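Local coordinates for cellobiose 2-epimerase (PDB 5ZHB), which catalyses the epimerisation at C2 of the reducing-end sugar of cellobiose, interconverting its glucose and mannose forms, at residues 82-96 with 107-121. Sequence-based numbering, arbitrary orientation. Where two conformers were deposited one is given.
Sequences LTEYVFDHQYKGLYW and DRKHVYAQAFGVYAL
Gln-114, one turn into helix 111-128, reads the backbone of Leu-94 with its whole amide, tying that helix to the loop after helix 69-86 in the (alpha/alpha)6 barrel expected of the N-acylglucosamine 2-epimerase family. Its OE1 accepts from Leu-94 N at 2.7 Å. NE2 returns a bond to Leu-94 O at 3.1 Å; both are nearly straight and lie on carbonyl lone pairs. NE2 also gives a bond to His-110 O, from above that carbonyl's plane, which further fixes the amide's rotation. A leucine in place of Gln-114 would probably leave Leu-94 N and O without these buried mates and let the loop at 93-95 shift. Packing is tight here: Leu-94 CD1 sits 3.6 Å from Gly-117 CA, where a side chain on the glycine would collide with it. Where the two helices approach, Leu-82 of helix 69-86 meets Leu-121 of helix 111-128 through their CD2 methyls. Trp-96 is packed as closely: CG anti to the backbone N (chi1 -169°) turns the indole across to the start of helix 111-128, with CZ3 3.6 Å from His-110 CB and the ring edge facing Tyr-112 CD2. The looser, solvent side belongs to Arg-108, whose long cation-pi approach to Trp-96, in one of two conformers, is at most weak; Asp-106 and Glu-159 pair with its guanidinium. Bent at chi2 and chi4, buried Lys-109 carries its ammonium back to the loop, donating to Lys-92 O and Arg-162 O. Its NZ meets Asp-88 OD2, also salt-bridged by Arg-162 NE, at 2.7 Å on the anti side, tilted 24° from the carboxylate plane.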
loop_
_atom_site.group_PDB
_atom_site.type_symbol
_atom_site.label_atom_id
_atom_site.label_comp_id
_atom_site.label_asym_id
_atom_site.label_seq_id
_atom_site.Cartn_x
_atom_site.Cartn_y
_atom_site.Cartn_z
ATOM N N LEU A 82 -6.130 -4.228 16.372
ATOM C CA LEU A 82 -6.667 -4.814 15.152
ATOM C C LEU A 82 -7.590 -5.979 15.504
ATOM O O LEU A 82 -8.700 -6.035 14.984
ATOM C CB LEU A 82 -5.572 -5.254 14.181
ATOM C CG LEU A 82 -6.054 -5.860 12.858
ATOM C CD1 LEU A 82 -6.678 -4.764 11.990
ATOM C CD2 LEU A 82 -4.943 -6.587 12.124
ATOM N N THR A 83 -7.125 -6.930 16.337
ATOM C CA THR A 83 -7.889 -8.153 16.563
ATOM C C THR A 83 -9.025 -7.930 17.568
ATOM O O THR A 83 -10.039 -8.617 17.484
ATOM C CB THR A 83 -6.971 -9.308 16.971
ATOM O OG1 THR A 83 -6.126 -8.829 18.001
ATOM C CG2 THR A 83 -6.108 -9.780 15.816
ATOM N N GLU A 84 -8.874 -6.955 18.480
ATOM C CA GLU A 84 -9.848 -6.723 19.544
ATOM C C GLU A 84 -11.016 -5.846 19.088
ATOM O O GLU A 84 -12.157 -6.189 19.374
ATOM C CB GLU A 84 -9.136 -6.134 20.760
ATOM C CG GLU A 84 -8.312 -7.203 21.466
ATOM C CD GLU A 84 -7.400 -6.661 22.540
ATOM O OE1 GLU A 84 -7.571 -5.479 22.908
ATOM O OE2 GLU A 84 -6.466 -7.401 22.935
ATOM N N TYR A 85 -10.741 -4.772 18.317
ATOM C CA TYR A 85 -11.754 -3.806 17.919
ATOM C C TYR A 85 -12.032 -3.775 16.407
ATOM O O TYR A 85 -13.178 -3.574 16.015
ATOM C CB TYR A 85 -11.310 -2.445 18.455
ATOM C CG TYR A 85 -11.276 -2.433 19.981
ATOM C CD1 TYR A 85 -12.454 -2.414 20.731
ATOM C CD2 TYR A 85 -10.069 -2.495 20.666
ATOM C CE1 TYR A 85 -12.418 -2.455 22.115
ATOM C CE2 TYR A 85 -10.020 -2.508 22.051
ATOM C CZ TYR A 85 -11.201 -2.507 22.776
ATOM O OH TYR A 85 -11.103 -2.539 24.145
ATOM N N VAL A 86 -11.002 -3.861 15.541
ATOM C CA VAL A 86 -11.231 -3.624 14.116
ATOM C C VAL A 86 -11.887 -4.857 13.499
ATOM O O VAL A 86 -12.724 -4.720 12.607
ATOM C CB VAL A 86 -9.965 -3.211 13.342
ATOM C CG1 VAL A 86 -10.219 -3.100 11.827
ATOM C CG2 VAL A 86 -9.354 -1.941 13.900
ATOM N N PHE A 87 -11.513 -6.057 13.972
ATOM C CA PHE A 87 -12.134 -7.307 13.565
ATOM C C PHE A 87 -13.544 -7.346 14.138
ATOM O O PHE A 87 -13.750 -7.023 15.304
ATOM C CB PHE A 87 -11.305 -8.535 13.985
ATOM C CG PHE A 87 -11.729 -9.850 13.329
ATOM C CD1 PHE A 87 -12.758 -10.625 13.885
ATOM C CD2 PHE A 87 -11.141 -10.308 12.144
ATOM C CE1 PHE A 87 -13.163 -11.818 13.286
ATOM C CE2 PHE A 87 -11.554 -11.503 11.539
ATOM C CZ PHE A 87 -12.566 -12.245 12.102
ATOM N N ASP A 88 -14.512 -7.717 13.296
ATOM C CA ASP A 88 -15.904 -7.839 13.707
ATOM C C ASP A 88 -16.115 -9.281 14.184
ATOM O O ASP A 88 -16.209 -10.186 13.362
ATOM C CB ASP A 88 -16.794 -7.546 12.516
ATOM C CG ASP A 88 -18.285 -7.808 12.711
ATOM O OD1 ASP A 88 -18.698 -8.299 13.820
ATOM O OD2 ASP A 88 -19.026 -7.464 11.772
ATOM N N HIS A 89 -16.124 -9.528 15.495
ATOM C CA HIS A 89 -16.168 -10.915 15.954
ATOM C C HIS A 89 -17.517 -11.587 15.703
ATOM O O HIS A 89 -17.583 -12.816 15.743
ATOM C CB HIS A 89 -15.708 -11.068 17.398
ATOM C CG HIS A 89 -14.279 -10.719 17.554
ATOM N ND1 HIS A 89 -13.236 -11.594 17.345
ATOM C CD2 HIS A 89 -13.740 -9.523 17.863
ATOM C CE1 HIS A 89 -12.104 -10.943 17.562
ATOM N NE2 HIS A 89 -12.393 -9.689 17.884
ATOM N N GLN A 90 -18.561 -10.805 15.408
ATOM C CA GLN A 90 -19.855 -11.374 15.066
ATOM C C GLN A 90 -19.958 -11.745 13.579
ATOM O O GLN A 90 -20.189 -12.910 13.256
ATOM C CB GLN A 90 -20.968 -10.442 15.549
ATOM C CG GLN A 90 -22.340 -11.065 15.325
ATOM C CD GLN A 90 -23.491 -10.365 16.020
ATOM O OE1 GLN A 90 -23.365 -9.260 16.549
ATOM N NE2 GLN A 90 -24.650 -11.006 15.982
ATOM N N TYR A 91 -19.825 -10.782 12.650
ATOM C CA TYR A 91 -20.034 -11.082 11.240
ATOM C C TYR A 91 -18.703 -11.345 10.522
ATOM O O TYR A 91 -18.737 -11.659 9.334
ATOM C CB TYR A 91 -20.880 -9.994 10.576
ATOM C CG TYR A 91 -22.306 -9.967 11.122
ATOM C CD1 TYR A 91 -23.146 -11.058 10.923
ATOM C CD2 TYR A 91 -22.774 -8.918 11.917
ATOM C CE1 TYR A 91 -24.426 -11.081 11.448
ATOM C CE2 TYR A 91 -24.056 -8.932 12.453
ATOM C CZ TYR A 91 -24.886 -10.010 12.200
ATOM O OH TYR A 91 -26.145 -10.098 12.700
ATOM N N LYS A 92 -17.563 -11.198 11.221
ATOM C CA LYS A 92 -16.231 -11.507 10.688
ATOM C C LYS A 92 -15.717 -10.422 9.719
ATOM O O LYS A 92 -16.474 -9.706 9.064
ATOM C CB LYS A 92 -16.160 -12.888 10.021
ATOM C CG LYS A 92 -16.732 -14.062 10.842
ATOM C CD LYS A 92 -16.208 -14.144 12.272
ATOM C CE LYS A 92 -16.865 -15.237 13.093
ATOM N NZ LYS A 92 -16.429 -15.097 14.487
ATOM N N GLY A 93 -14.388 -10.334 9.641
ATOM C CA GLY A 93 -13.689 -9.406 8.760
ATOM C C GLY A 93 -13.492 -8.058 9.444
ATOM O O GLY A 93 -13.994 -7.838 10.544
ATOM N N LEU A 94 -12.735 -7.168 8.782
ATOM C CA LEU A 94 -12.293 -5.916 9.377
ATOM C C LEU A 94 -13.270 -4.820 9.016
ATOM O O LEU A 94 -13.633 -4.691 7.860
ATOM C CB LEU A 94 -10.898 -5.528 8.889
ATOM C CG LEU A 94 -9.794 -6.578 9.018
ATOM C CD1 LEU A 94 -8.478 -5.988 8.517
ATOM C CD2 LEU A 94 -9.652 -7.062 10.448
ATOM N N TYR A 95 -13.708 -4.067 10.035
ATOM C CA TYR A 95 -14.436 -2.826 9.848
ATOM C C TYR A 95 -13.619 -1.823 9.035
ATOM O O TYR A 95 -12.398 -1.782 9.147
ATOM C CB TYR A 95 -14.715 -2.275 11.255
ATOM C CG TYR A 95 -15.759 -3.048 12.041
ATOM C CD1 TYR A 95 -16.968 -3.440 11.465
ATOM C CD2 TYR A 95 -15.543 -3.369 13.378
ATOM C CE1 TYR A 95 -17.937 -4.117 12.203
ATOM C CE2 TYR A 95 -16.498 -4.040 14.124
ATOM C CZ TYR A 95 -17.708 -4.382 13.550
ATOM O OH TYR A 95 -18.614 -5.091 14.282
ATOM N N TRP A 96 -14.320 -0.937 8.324
ATOM C CA TRP A 96 -13.689 0.159 7.611
ATOM C C TRP A 96 -13.162 1.250 8.547
ATOM O O TRP A 96 -12.055 1.782 8.345
ATOM C CB TRP A 96 -14.699 0.743 6.629
ATOM C CG TRP A 96 -14.141 1.721 5.634
ATOM C CD1 TRP A 96 -14.391 3.060 5.554
ATOM C CD2 TRP A 96 -13.291 1.398 4.505
ATOM N NE1 TRP A 96 -13.750 3.588 4.462
ATOM C CE2 TRP A 96 -13.073 2.595 3.802
ATOM C CE3 TRP A 96 -12.687 0.226 4.043
ATOM C CZ2 TRP A 96 -12.291 2.650 2.650
ATOM C CZ3 TRP A 96 -11.889 0.287 2.921
ATOM C CH2 TRP A 96 -11.714 1.479 2.220
ATOM N N ASP A 107 -19.010 0.385 9.487
ATOM C CA ASP A 107 -18.958 -1.050 9.659
ATOM C C ASP A 107 -19.039 -1.794 8.322
ATOM O O ASP A 107 -19.219 -3.017 8.316
ATOM C CB ASP A 107 -20.053 -1.507 10.610
ATOM C CG ASP A 107 -21.479 -1.284 10.133
ATOM O OD1 ASP A 107 -21.681 -0.814 9.003
ATOM O OD2 ASP A 107 -22.384 -1.574 10.922
ATOM N N ARG A 108 -18.913 -1.066 7.204
ATOM C CA ARG A 108 -18.805 -1.702 5.900
ATOM C C ARG A 108 -17.588 -2.636 5.826
ATOM O O ARG A 108 -16.580 -2.468 6.509
ATOM C CB ARG A 108 -18.761 -0.641 4.803
ATOM C CG ARG A 108 -20.123 -0.007 4.596
ATOM C CD ARG A 108 -20.082 1.018 3.501
ATOM N NE ARG A 108 -19.008 1.978 3.778
ATOM C CZ ARG A 108 -18.697 3.001 2.993
ATOM N NH1 ARG A 108 -19.373 3.202 1.879
ATOM N NH2 ARG A 108 -17.728 3.818 3.355
ATOM N N LYS A 109 -17.699 -3.633 4.956
ATOM C CA LYS A 109 -16.679 -4.651 4.789
ATOM C C LYS A 109 -16.183 -4.564 3.344
ATOM O O LYS A 109 -16.935 -4.848 2.407
ATOM C CB LYS A 109 -17.352 -6.004 5.019
ATOM C CG LYS A 109 -17.853 -6.245 6.423
ATOM C CD LYS A 109 -16.824 -6.349 7.530
ATOM C CE LYS A 109 -17.471 -6.329 8.897
ATOM N NZ LYS A 109 -18.263 -7.546 9.206
ATOM N N HIS A 110 -14.941 -4.118 3.177
ATOM C CA HIS A 110 -14.402 -3.895 1.848
ATOM C C HIS A 110 -13.282 -4.925 1.640
ATOM O O HIS A 110 -12.470 -5.135 2.547
ATOM C CB HIS A 110 -13.950 -2.436 1.738
ATOM C CG HIS A 110 -13.801 -2.018 0.316
ATOM N ND1 HIS A 110 -12.913 -2.649 -0.539
ATOM C CD2 HIS A 110 -14.476 -1.125 -0.417
ATOM C CE1 HIS A 110 -13.012 -2.114 -1.749
ATOM N NE2 HIS A 110 -13.959 -1.174 -1.705
ATOM N N VAL A 111 -13.241 -5.537 0.451
ATOM C CA VAL A 111 -12.203 -6.504 0.095
ATOM C C VAL A 111 -10.814 -5.879 0.265
ATOM O O VAL A 111 -9.896 -6.528 0.729
ATOM C CB VAL A 111 -12.446 -7.036 -1.335
ATOM C CG1 VAL A 111 -11.268 -7.860 -1.842
ATOM C CG2 VAL A 111 -13.717 -7.862 -1.447
ATOM N N TYR A 112 -10.668 -4.590 -0.062
ATOM C CA TYR A 112 -9.400 -3.876 0.041
ATOM C C TYR A 112 -8.911 -3.906 1.478
ATOM O O TYR A 112 -7.732 -4.146 1.735
ATOM C CB TYR A 112 -9.617 -2.443 -0.437
ATOM C CG TYR A 112 -8.450 -1.471 -0.388
ATOM C CD1 TYR A 112 -7.173 -1.833 -0.809
ATOM C CD2 TYR A 112 -8.663 -0.153 -0.034
ATOM C CE1 TYR A 112 -6.142 -0.915 -0.807
ATOM C CE2 TYR A 112 -7.640 0.775 -0.027
ATOM C CZ TYR A 112 -6.372 0.386 -0.410
ATOM O OH TYR A 112 -5.373 1.319 -0.412
ATOM N N ALA A 113 -9.831 -3.678 2.419
ATOM C CA ALA A 113 -9.451 -3.705 3.816
ATOM C C ALA A 113 -9.075 -5.124 4.253
ATOM O O ALA A 113 -8.127 -5.282 5.020
ATOM C CB ALA A 113 -10.557 -3.065 4.647
ATOM N N GLN A 114 -9.799 -6.146 3.781
ATOM C CA GLN A 114 -9.524 -7.523 4.171
ATOM C C GLN A 114 -8.132 -7.922 3.671
ATOM O O GLN A 114 -7.378 -8.571 4.385
ATOM C CB GLN A 114 -10.585 -8.520 3.704
ATOM C CG GLN A 114 -12.032 -8.095 3.942
ATOM C CD GLN A 114 -12.302 -7.498 5.310
ATOM O OE1 GLN A 114 -11.950 -8.072 6.343
ATOM N NE2 GLN A 114 -12.919 -6.333 5.335
ATOM N N ALA A 115 -7.791 -7.486 2.459
ATOM C CA ALA A 115 -6.452 -7.718 1.903
ATOM C C ALA A 115 -5.357 -7.143 2.801
ATOM O O ALA A 115 -4.399 -7.849 3.161
ATOM C CB ALA A 115 -6.364 -7.165 0.486
ATOM N N PHE A 116 -5.488 -5.859 3.154
ATOM C CA PHE A 116 -4.544 -5.228 4.062
ATOM C C PHE A 116 -4.432 -6.010 5.378
ATOM O O PHE A 116 -3.355 -6.080 5.927
ATOM C CB PHE A 116 -4.836 -3.731 4.238
ATOM C CG PHE A 116 -3.917 -2.944 3.300
ATOM C CD1 PHE A 116 -2.564 -2.866 3.561
ATOM C CD2 PHE A 116 -4.392 -2.390 2.121
ATOM C CE1 PHE A 116 -1.686 -2.248 2.675
ATOM C CE2 PHE A 116 -3.515 -1.768 1.225
ATOM C CZ PHE A 116 -2.173 -1.697 1.504
ATOM N N GLY A 117 -5.519 -6.607 5.865
ATOM C CA GLY A 117 -5.474 -7.444 7.064
ATOM C C GLY A 117 -4.560 -8.650 6.897
ATOM O O GLY A 117 -3.668 -8.890 7.722
ATOM N N VAL A 118 -4.727 -9.340 5.767
ATOM C CA VAL A 118 -3.876 -10.482 5.453
ATOM C C VAL A 118 -2.417 -10.070 5.391
ATOM O O VAL A 118 -1.546 -10.722 5.991
ATOM C CB VAL A 118 -4.328 -11.124 4.136
ATOM C CG1 VAL A 118 -3.311 -12.125 3.604
ATOM C CG2 VAL A 118 -5.710 -11.726 4.300
ATOM N N TYR A 119 -2.149 -8.956 4.685
ATOM C CA TYR A 119 -0.785 -8.467 4.533
ATOM C C TYR A 119 -0.145 -8.180 5.894
ATOM O O TYR A 119 1.015 -8.532 6.127
ATOM C CB TYR A 119 -0.828 -7.188 3.694
ATOM C CG TYR A 119 0.521 -6.638 3.240
ATOM C CD1 TYR A 119 1.464 -7.439 2.600
ATOM C CD2 TYR A 119 0.834 -5.310 3.413
ATOM C CE1 TYR A 119 2.662 -6.932 2.135
ATOM C CE2 TYR A 119 2.047 -4.788 2.986
ATOM C CZ TYR A 119 2.960 -5.596 2.325
ATOM O OH TYR A 119 4.133 -5.036 1.898
ATOM N N ALA A 120 -0.866 -7.482 6.780
ATOM C CA ALA A 120 -0.302 -7.084 8.068
ATOM C C ALA A 120 -0.165 -8.258 9.049
ATOM O O ALA A 120 0.850 -8.359 9.767
ATOM C CB ALA A 120 -1.121 -5.983 8.646
ATOM N N LEU A 121 -1.167 -9.131 9.057
ATOM C CA LEU A 121 -1.199 -10.277 9.965
ATOM C C LEU A 121 -0.101 -11.270 9.597
ATOM O O LEU A 121 0.539 -11.823 10.484
ATOM C CB LEU A 121 -2.583 -10.927 9.938
ATOM C CG LEU A 121 -3.701 -10.166 10.661
ATOM C CD1 LEU A 121 -5.034 -10.687 10.215
ATOM C CD2 LEU A 121 -3.571 -10.273 12.159
#